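Side-chain contacts in pesticidal crystal protein Cry2Aa (Bacillus thuringiensis serovar kurstaki, PDB 1I5P), which promotes colloid-osmotic lysis by binding to the midgut epithelial cells of dipteran and lepidopteran larvae: residues G119-A122 with N123-F127; T152-Q155 with L156-R160; S145-S148 with S149-M153. One frame throughout, in Å; residues are numbered along the deposited sequence.

Interaction 1: G119-A122 with N123-F127; sequences GLQA and NIREF
Leu120 and Ile124 make the apolar part of this one-turn contact within helix 107-135 of the N-terminal helical bundle. Their side chains lie side by side and point the same way, with Leu120 CG 4.1 Å from Ile124 CD1.

Four backbone bonds of the i to i+4 kind join the two segments. The shortest runs from Asn123 N to Gly119 O at 2.8 Å, and the Glu126 N to Ala122 O bond is 2.9 Å.

Between the segments the polar side chains meet more loosely. Gln121 NE2 and Arg125 NE are 3.6 Å apart, both donors. The amide nitrogen sits at the edge of the guanidinium, near its plane, and the two planes are turned 41° apart. One water accepts a weak bond from each of these nitrogens and so bridges them. The Arg125 chain is extended until chi3 (44°), where it bends and brings the guanidinium back over Ala122. Ala122 O then lies under one face of the group, offset toward its rim. Arg125 NH2 and Glu126 OE2 form a long salt bridge at 3.9 Å. Asn123 ND2 gives a weak bond to Glu126 OE1, while Asn123 OD1 is taken by Arg160.

Leu120 and Ile124 pack on Met183 of helix 170-193. Ile124 and Arg125 touch Trp78 of helix 74-81, and Asn123 touches Leu156 of helix 145-160.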
ATOM      1  N   GLY A 119      10.231  29.449   1.889  1.00 20.66           N
ATOM      2  CA  GLY A 119      11.536  29.416   1.253  1.00 21.32           C
ATOM      3  C   GLY A 119      11.710  28.263   0.285  1.00 22.34           C
ATOM      4  O   GLY A 119      12.291  28.415  -0.797  1.00 21.20           O
ATOM      5  N   LEU A 120      11.212  27.100   0.688  1.00 20.85           N
ATOM      6  CA  LEU A 120      11.286  25.899  -0.127  1.00 20.64           C
ATOM      7  C   LEU A 120      10.558  26.172  -1.444  1.00 20.78           C
ATOM      8  O   LEU A 120      11.103  25.961  -2.531  1.00 19.99           O
ATOM      9  CB  LEU A 120      10.628  24.740   0.626  1.00 20.72           C
ATOM     10  CG  LEU A 120      11.029  23.306   0.297  1.00 21.99           C
ATOM     11  CD1 LEU A 120      12.549  23.164   0.307  1.00 21.16           C
ATOM     12  CD2 LEU A 120      10.407  22.367   1.322  1.00 21.89           C
ATOM     13  N   GLN A 121       9.324  26.650  -1.335  1.00 19.70           N
ATOM     14  CA  GLN A 121       8.516  26.977  -2.506  1.00 20.58           C
ATOM     15  C   GLN A 121       9.256  27.954  -3.423  1.00 20.13           C
ATOM     16  O   GLN A 121       9.333  27.743  -4.630  1.00 18.96           O
ATOM     17  CB  GLN A 121       7.181  27.584  -2.056  1.00 20.39           C
ATOM     18  CG  GLN A 121       6.291  28.113  -3.170  1.00 27.91           C
ATOM     19  CD  GLN A 121       6.723  29.474  -3.682  1.00 28.52           C
ATOM     20  OE1 GLN A 121       6.937  30.405  -2.905  1.00 30.21           O
ATOM     21  NE2 GLN A 121       6.852  29.595  -4.996  1.00 32.14           N
ATOM     22  N   ALA A 122       9.807  29.016  -2.841  1.00 19.87           N
ATOM     23  CA  ALA A 122      10.525  30.030  -3.610  1.00 19.32           C
ATOM     24  C   ALA A 122      11.787  29.502  -4.282  1.00 18.36           C
ATOM     25  O   ALA A 122      11.981  29.668  -5.487  1.00 17.84           O
ATOM     26  CB  ALA A 122      10.883  31.208  -2.709  1.00 19.52           C
ATOM     27  N   ASN A 123      12.652  28.884  -3.489  1.00 18.95           N
ATOM     28  CA  ASN A 123      13.903  28.342  -3.988  1.00 17.48           C
ATOM     29  C   ASN A 123      13.689  27.358  -5.134  1.00 19.09           C
ATOM     30  O   ASN A 123      14.406  27.393  -6.131  1.00 19.04           O
ATOM     31  CB  ASN A 123      14.651  27.655  -2.848  1.00 18.20           C
ATOM     32  CG  ASN A 123      15.089  28.629  -1.771  1.00 20.14           C
ATOM     33  OD1 ASN A 123      15.514  28.222  -0.693  1.00 20.02           O
ATOM     34  ND2 ASN A 123      14.995  29.927  -2.064  1.00 17.98           N
ATOM     35  N   ILE A 124      12.708  26.477  -4.983  1.00 18.67           N
ATOM     36  CA  ILE A 124      12.412  25.487  -6.012  1.00 17.94           C
ATOM     37  C   ILE A 124      11.888  26.140  -7.285  1.00 17.27           C
ATOM     38  O   ILE A 124      12.243  25.722  -8.388  1.00 13.73           O
ATOM     39  CB  ILE A 124      11.371  24.459  -5.525  1.00 17.47           C
ATOM     40  CG1 ILE A 124      11.971  23.612  -4.394  1.00 18.49           C
ATOM     41  CG2 ILE A 124      10.925  23.586  -6.686  1.00 16.24           C
ATOM     42  CD1 ILE A 124      10.991  22.642  -3.757  1.00 13.01           C
ATOM     43  N   ARG A 125      11.035  27.150  -7.136  1.00 17.99           N
ATOM     44  CA  ARG A 125      10.496  27.839  -8.300  1.00 20.61           C
ATOM     45  C   ARG A 125      11.645  28.538  -9.020  1.00 21.48           C
ATOM     46  O   ARG A 125      11.719  28.525 -10.248  1.00 18.51           O
ATOM     47  CB  ARG A 125       9.448  28.877  -7.888  1.00 22.80           C
ATOM     48  CG  ARG A 125       8.926  29.723  -9.059  1.00 26.39           C
ATOM     49  CD  ARG A 125       8.085  30.883  -8.557  1.00 30.71           C
ATOM     50  NE  ARG A 125       8.725  31.519  -7.412  1.00 38.18           N
ATOM     51  CZ  ARG A 125       9.843  32.240  -7.463  1.00 40.33           C
ATOM     52  NH1 ARG A 125      10.471  32.450  -8.617  1.00 41.30           N
ATOM     53  NH2 ARG A 125      10.350  32.727  -6.342  1.00 40.20           N
ATOM     54  N   GLU A 126      12.537  29.144  -8.242  1.00 22.21           N
ATOM     55  CA  GLU A 126      13.692  29.850  -8.790  1.00 23.43           C
ATOM     56  C   GLU A 126      14.568  28.906  -9.606  1.00 22.37           C
ATOM     57  O   GLU A 126      15.014  29.256 -10.702  1.00 22.47           O
ATOM     58  CB  GLU A 126      14.509  30.480  -7.656  1.00 25.73           C
ATOM     59  CG  GLU A 126      13.838  31.698  -7.029  1.00 32.17           C
ATOM     60  CD  GLU A 126      14.395  32.054  -5.654  1.00 36.30           C
ATOM     61  OE1 GLU A 126      15.218  31.281  -5.116  1.00 38.07           O
ATOM     62  OE2 GLU A 126      13.995  33.104  -5.105  1.00 37.18           O
ATOM     63  N   PHE A 127      14.811  27.711  -9.072  1.00 19.28           N
ATOM     64  CA  PHE A 127      15.629  26.724  -9.765  1.00 19.38           C
ATOM     65  C   PHE A 127      15.009  26.320 -11.097  1.00 20.14           C
ATOM     66  O   PHE A 127      15.670  26.376 -12.135  1.00 22.22           O
ATOM     67  CB  PHE A 127      15.818  25.464  -8.919  1.00 18.57           C
ATOM     68  CG  PHE A 127      16.466  24.334  -9.676  1.00 17.99           C
ATOM     69  CD1 PHE A 127      17.826  24.364  -9.966  1.00 17.80           C
ATOM     70  CD2 PHE A 127      15.699  23.276 -10.165  1.00 16.59           C
ATOM     71  CE1 PHE A 127      18.420  23.363 -10.735  1.00 18.85           C
ATOM     72  CE2 PHE A 127      16.285  22.268 -10.937  1.00 16.25           C
ATOM     73  CZ  PHE A 127      17.649  22.315 -11.222  1.00 17.35           C
TER
HETATM   74  O   HOH W   1       5.677  31.756  -6.088  1.00 24.79           O

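Interaction 2: T152-Q155 with L156-R160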
ATOM      1  N   THR A 152      23.387  25.490  -6.015  1.00 22.12           N
ATOM      2  CA  THR A 152      22.709  26.369  -5.074  1.00 23.14           C
ATOM      3  C   THR A 152      21.453  25.700  -4.508  1.00 22.04           C
ATOM      4  O   THR A 152      21.227  25.702  -3.294  1.00 20.38           O
ATOM      5  CB  THR A 152      22.311  27.693  -5.759  1.00 23.90           C
ATOM      6  OG1 THR A 152      23.477  28.309  -6.312  1.00 26.96           O
ATOM      7  CG2 THR A 152      21.672  28.648  -4.756  1.00 26.74           C
ATOM      8  N   MET A 153      20.644  25.128  -5.395  1.00 19.34           N
ATOM      9  CA  MET A 153      19.411  24.460  -4.993  1.00 19.55           C
ATOM     10  C   MET A 153      19.709  23.298  -4.049  1.00 19.47           C
ATOM     11  O   MET A 153      19.024  23.116  -3.039  1.00 17.65           O
ATOM     12  CB  MET A 153      18.669  23.947  -6.234  1.00 20.77           C
ATOM     13  CG  MET A 153      17.317  23.303  -5.952  1.00 20.48           C
ATOM     14  SD  MET A 153      16.089  24.458  -5.309  1.00 24.47           S
ATOM     15  CE  MET A 153      16.106  24.076  -3.555  1.00 25.84           C
ATOM     16  N   GLN A 154      20.739  22.521  -4.382  1.00 18.05           N
ATOM     17  CA  GLN A 154      21.125  21.372  -3.575  1.00 19.90           C
ATOM     18  C   GLN A 154      21.441  21.781  -2.150  1.00 21.57           C
ATOM     19  O   GLN A 154      20.978  21.153  -1.193  1.00 20.46           O
ATOM     20  CB  GLN A 154      22.346  20.672  -4.187  1.00 21.00           C
ATOM     21  CG  GLN A 154      23.078  19.703  -3.244  1.00 21.06           C
ATOM     22  CD  GLN A 154      22.302  18.424  -2.923  1.00 22.56           C
ATOM     23  OE1 GLN A 154      22.769  17.582  -2.151  1.00 25.93           O
ATOM     24  NE2 GLN A 154      21.125  18.271  -3.519  1.00 17.64           N
ATOM     25  N   GLN A 155      22.238  22.835  -2.012  1.00 20.79           N
ATOM     26  CA  GLN A 155      22.621  23.314  -0.694  1.00 20.96           C
ATOM     27  C   GLN A 155      21.404  23.869   0.030  1.00 19.88           C
ATOM     28  O   GLN A 155      21.274  23.715   1.242  1.00 19.98           O
ATOM     29  CB  GLN A 155      23.703  24.385  -0.816  1.00 21.22           C
ATOM     30  CG  GLN A 155      24.256  24.849   0.522  1.00 22.96           C
ATOM     31  CD  GLN A 155      24.759  23.699   1.367  1.00 23.62           C
ATOM     32  OE1 GLN A 155      25.614  22.926   0.935  1.00 26.79           O
ATOM     33  NE2 GLN A 155      24.230  23.579   2.582  1.00 24.07           N
ATOM     34  N   LEU A 156      20.507  24.509  -0.714  1.00 19.21           N
ATOM     35  CA  LEU A 156      19.302  25.059  -0.110  1.00 19.73           C
ATOM     36  C   LEU A 156      18.414  23.939   0.429  1.00 20.75           C
ATOM     37  O   LEU A 156      17.775  24.094   1.467  1.00 21.00           O
ATOM     38  CB  LEU A 156      18.540  25.915  -1.129  1.00 20.14           C
ATOM     39  CG  LEU A 156      19.201  27.269  -1.413  1.00 21.56           C
ATOM     40  CD1 LEU A 156      18.521  27.955  -2.582  1.00 18.46           C
ATOM     41  CD2 LEU A 156      19.132  28.141  -0.158  1.00 17.92           C
ATOM     42  N   PHE A 157      18.378  22.809  -0.272  1.00 20.21           N
ATOM     43  CA  PHE A 157      17.580  21.667   0.171  1.00 20.30           C
ATOM     44  C   PHE A 157      18.143  21.143   1.494  1.00 19.94           C
ATOM     45  O   PHE A 157      17.398  20.828   2.425  1.00 19.14           O
ATOM     46  CB  PHE A 157      17.619  20.548  -0.875  1.00 16.81           C
ATOM     47  CG  PHE A 157      16.472  20.579  -1.850  1.00 15.44           C
ATOM     48  CD1 PHE A 157      16.705  20.489  -3.220  1.00 15.55           C
ATOM     49  CD2 PHE A 157      15.157  20.648  -1.399  1.00 13.77           C
ATOM     50  CE1 PHE A 157      15.647  20.463  -4.132  1.00 14.79           C
ATOM     51  CE2 PHE A 157      14.090  20.624  -2.298  1.00 14.57           C
ATOM     52  CZ  PHE A 157      14.337  20.528  -3.669  1.00 13.87           C
ATOM     53  N   LEU A 158      19.467  21.049   1.560  1.00 18.51           N
ATOM     54  CA  LEU A 158      20.156  20.568   2.747  1.00 19.21           C
ATOM     55  C   LEU A 158      19.947  21.487   3.950  1.00 19.14           C
ATOM     56  O   LEU A 158      19.943  21.030   5.090  1.00 17.04           O
ATOM     57  CB  LEU A 158      21.652  20.428   2.459  1.00 18.75           C
ATOM     58  CG  LEU A 158      22.046  19.419   1.379  1.00 16.93           C
ATOM     59  CD1 LEU A 158      23.561  19.412   1.213  1.00 16.24           C
ATOM     60  CD2 LEU A 158      21.544  18.035   1.768  1.00 15.67           C
ATOM     61  N   ASN A 159      19.773  22.781   3.691  1.00 20.44           N
ATOM     62  CA  ASN A 159      19.566  23.747   4.767  1.00 22.25           C
ATOM     63  C   ASN A 159      18.136  23.761   5.278  1.00 22.42           C
ATOM     64  O   ASN A 159      17.894  24.067   6.443  1.00 23.19           O
ATOM     65  CB  ASN A 159      19.910  25.163   4.307  1.00 22.61           C
ATOM     66  CG  ASN A 159      21.381  25.345   4.019  1.00 22.58           C
ATOM     67  OD1 ASN A 159      22.195  24.467   4.298  1.00 22.72           O
ATOM     68  ND2 ASN A 159      21.732  26.499   3.467  1.00 23.94           N
ATOM     69  N   ARG A 160      17.188  23.431   4.411  1.00 21.15           N
ATOM     70  CA  ARG A 160      15.791  23.465   4.811  1.00 19.14           C
ATOM     71  C   ARG A 160      15.176  22.180   5.367  1.00 18.43           C
ATOM     72  O   ARG A 160      14.451  22.227   6.356  1.00 17.62           O
ATOM     73  CB  ARG A 160      14.945  23.984   3.649  1.00 19.19           C
ATOM     74  CG  ARG A 160      15.363  25.368   3.166  1.00 21.28           C
ATOM     75  CD  ARG A 160      14.248  26.036   2.389  1.00 21.42           C
ATOM     76  NE  ARG A 160      14.666  27.298   1.781  1.00 22.72           N
ATOM     77  CZ  ARG A 160      14.713  28.469   2.410  1.00 24.80           C
ATOM     78  NH1 ARG A 160      14.364  28.565   3.685  1.00 20.57           N
ATOM     79  NH2 ARG A 160      15.102  29.552   1.756  1.00 24.01           N
TER
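Four backbone i to i+4 bonds join Thr152-Gln155 to Leu156-Asn159; Leu156 N to Thr152 O is 2.9 Å. The longest of them, Leu158 N to Gln154 O, is 3.1 Å. These two turns belong to helix 145-160 in the N-terminal helical bundle of the three-domain delta-endotoxin fold.

On the buried side, Met153 and Phe157 make a Met-aromatic contact. The methyl group does most of the touching. Met153 CE lies over the middle of one ring face, 3.7 Å from the centroid of Phe157 and 13° off the ring normal, a CH-pi contact. The sulfur is further out and oblique, with Met153 SD 4.7 Å from the same centroid. Met153 has CG anti to its backbone N (chi1 -176°) and then bends at chi2 and chi3, which carries the methyl across the ring. Met153 CE also meets Leu156 CB at 3.9 Å. The Phe157 ring stacks with His184 and meets Phe187, both of helix 170-193.

Thr152 and Leu156 lie alongside each other and point the same way, through CG2 and CD1. Gln154 slants across Leu158, its OE1 near the leucine CD1. Gln154 also touches three tyrosines of helix 202-232, Tyr208, Tyr211 and Tyr215, while Leu158 packs on Tyr215. Arg160 NH1 forms a salt bridge with Glu116 of helix 107-135.

On the exposed side, Gln155 bends at chi2 and turns its amide toward Asn159. The two amide planes are 49° apart. Gln155 NE2 donates to Asn159 OD1 at 2.8 Å; the acceptor lies in the glutamine amide plane, but the donor stands above the asparagine carbonyl plane.

Interaction 3: S145-S148 with S149-M153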
ATOM      1  N   SER A 145      24.983  28.744 -15.936  1.00 54.51           N
ATOM      2  CA  SER A 145      24.597  28.677 -14.542  1.00 52.45           C
ATOM      3  C   SER A 145      23.659  27.543 -14.166  1.00 49.43           C
ATOM      4  O   SER A 145      23.171  27.511 -13.039  1.00 51.54           O
ATOM      5  CB  SER A 145      23.975  30.011 -14.112  1.00 53.80           C
ATOM      6  OG  SER A 145      24.935  31.058 -14.118  1.00 54.73           O
ATOM      7  N   ILE A 146      23.376  26.616 -15.076  1.00 44.75           N
ATOM      8  CA  ILE A 146      22.499  25.519 -14.684  1.00 40.97           C
ATOM      9  C   ILE A 146      23.216  24.730 -13.600  1.00 39.51           C
ATOM     10  O   ILE A 146      22.667  24.494 -12.525  1.00 36.93           O
ATOM     11  CB  ILE A 146      22.141  24.587 -15.858  1.00 40.29           C
ATOM     12  CG1 ILE A 146      20.964  25.186 -16.637  1.00 38.95           C
ATOM     13  CG2 ILE A 146      21.797  23.197 -15.335  1.00 37.71           C
ATOM     14  CD1 ILE A 146      20.187  24.183 -17.478  1.00 39.33           C
ATOM     15  N   THR A 147      24.450  24.328 -13.887  1.00 38.50           N
ATOM     16  CA  THR A 147      25.248  23.595 -12.912  1.00 37.73           C
ATOM     17  C   THR A 147      25.331  24.451 -11.651  1.00 36.23           C
ATOM     18  O   THR A 147      25.337  23.939 -10.531  1.00 35.22           O
ATOM     19  CB  THR A 147      26.677  23.333 -13.444  1.00 38.74           C
ATOM     20  OG1 THR A 147      26.627  22.350 -14.487  1.00 37.04           O
ATOM     21  CG2 THR A 147      27.586  22.837 -12.323  1.00 38.85           C
ATOM     22  N   SER A 148      25.388  25.763 -11.856  1.00 34.21           N
ATOM     23  CA  SER A 148      25.459  26.718 -10.758  1.00 32.25           C
ATOM     24  C   SER A 148      24.135  26.772  -9.996  1.00 29.42           C
ATOM     25  O   SER A 148      24.115  26.924  -8.775  1.00 29.31           O
ATOM     26  CB  SER A 148      25.800  28.106 -11.304  1.00 33.56           C
ATOM     27  OG  SER A 148      25.597  29.099 -10.316  1.00 38.68           O
ATOM     28  N   SER A 149      23.032  26.649 -10.723  1.00 26.11           N
ATOM     29  CA  SER A 149      21.710  26.673 -10.114  1.00 25.64           C
ATOM     30  C   SER A 149      21.485  25.362  -9.365  1.00 23.69           C
ATOM     31  O   SER A 149      20.788  25.325  -8.352  1.00 23.30           O
ATOM     32  CB  SER A 149      20.630  26.844 -11.185  1.00 26.07           C
ATOM     33  OG  SER A 149      20.793  28.062 -11.894  1.00 27.62           O
ATOM     34  N   VAL A 150      22.085  24.292  -9.877  1.00 20.94           N
ATOM     35  CA  VAL A 150      21.970  22.976  -9.268  1.00 21.63           C
ATOM     36  C   VAL A 150      22.690  22.975  -7.926  1.00 22.27           C
ATOM     37  O   VAL A 150      22.147  22.512  -6.927  1.00 20.46           O
ATOM     38  CB  VAL A 150      22.574  21.882 -10.189  1.00 20.98           C
ATOM     39  CG1 VAL A 150      22.734  20.570  -9.428  1.00 17.70           C
ATOM     40  CG2 VAL A 150      21.679  21.683 -11.404  1.00 20.92           C
ATOM     41  N   ASN A 151      23.910  23.500  -7.908  1.00 23.10           N
ATOM     42  CA  ASN A 151      24.698  23.559  -6.680  1.00 25.47           C
ATOM     43  C   ASN A 151      24.024  24.402  -5.603  1.00 24.03           C
ATOM     44  O   ASN A 151      24.086  24.075  -4.420  1.00 25.99           O
ATOM     45  CB  ASN A 151      26.094  24.122  -6.963  1.00 27.60           C
ATOM     46  CG  ASN A 151      26.963  23.158  -7.739  1.00 28.40           C
ATOM     47  OD1 ASN A 151      26.575  22.018  -7.982  1.00 30.30           O
ATOM     48  ND2 ASN A 151      28.150  23.607  -8.124  1.00 30.91           N
ATOM     49  N   THR A 152      23.387  25.490  -6.015  1.00 22.12           N
ATOM     50  CA  THR A 152      22.709  26.369  -5.074  1.00 23.14           C
ATOM     51  C   THR A 152      21.453  25.700  -4.508  1.00 22.04           C
ATOM     52  O   THR A 152      21.227  25.702  -3.294  1.00 20.38           O
ATOM     53  CB  THR A 152      22.311  27.693  -5.759  1.00 23.90           C
ATOM     54  OG1 THR A 152      23.477  28.309  -6.312  1.00 26.96           O
ATOM     55  CG2 THR A 152      21.672  28.648  -4.756  1.00 26.74           C
ATOM     56  N   MET A 153      20.644  25.128  -5.395  1.00 19.34           N
ATOM     57  CA  MET A 153      19.411  24.460  -4.993  1.00 19.55           C
ATOM     58  C   MET A 153      19.709  23.298  -4.049  1.00 19.47           C
ATOM     59  O   MET A 153      19.024  23.116  -3.039  1.00 17.65           O
ATOM     60  CB  MET A 153      18.669  23.947  -6.234  1.00 20.77           C
ATOM     61  CG  MET A 153      17.317  23.303  -5.952  1.00 20.48           C
ATOM     62  SD  MET A 153      16.089  24.458  -5.309  1.00 24.47           S
ATOM     63  CE  MET A 153      16.106  24.076  -3.555  1.00 25.84           C
TER
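Ser149 turns its hydroxyl back along the helix toward Ser145. Its OG is anti to the carbonyl carbon and beside the backbone N (chi1 -61°), which places Ser149 OG 2.7 Å from Ser145 O. Gln130 of helix 107-135 is another partner of the same hydroxyl, so where its proton goes is not settled.

Thr152 makes a similar return to Ser148. Thr152 OG1 donates to Ser148 O at 2.9 Å. The backbone Thr152 N also binds Ser148 O, at 3.2 Å. The two donors come from opposite faces of the carbonyl plane, so this oxygen is gripped twice.

Ile146 and Val150 meet through their CG2 methyls, 4.2 Å apart. Val150 N binds Ile146 O at 2.7 Å. Ile146 also packs on Phe134, and Val150 on Phe127 of helix 107-135 and on Phe187 and Val191 of helix 170-193.

Asn151 folds its amide group over Thr147 O, with Asn151 CG 3.3 Å from that oxygen.

Serine and threonine hydroxyls bound to the carbonyl four residues earlier are a familiar alpha-helix motif. Thr152 fits this clearly and Ser149 possibly, both in the early turns of helix 145-160, in the amphipathic helical bundle of the delta-endotoxin N-terminal domain.

Interactions 2 and 3 are consecutive parts of helix 145-160 and share Thr152 and Met153; their centres are about 10 Å apart. Interaction 1 lies on helix 107-135, the preceding helix, with its centre about 10 Å from that of interaction 2 and about 13 Å from that of interaction 3. The two helices touch along this length. Toward interaction 2, Asn123 OD1 and Arg160 NE are 2.8 Å apart, a probable hydrogen bond. Met153 SD packs 3.5 Å from Asn123 O. Toward interaction 3, Phe127 CE1 lies 3.7 Å from Val150 CG2. All three contacts belong to the N-terminal helical domain.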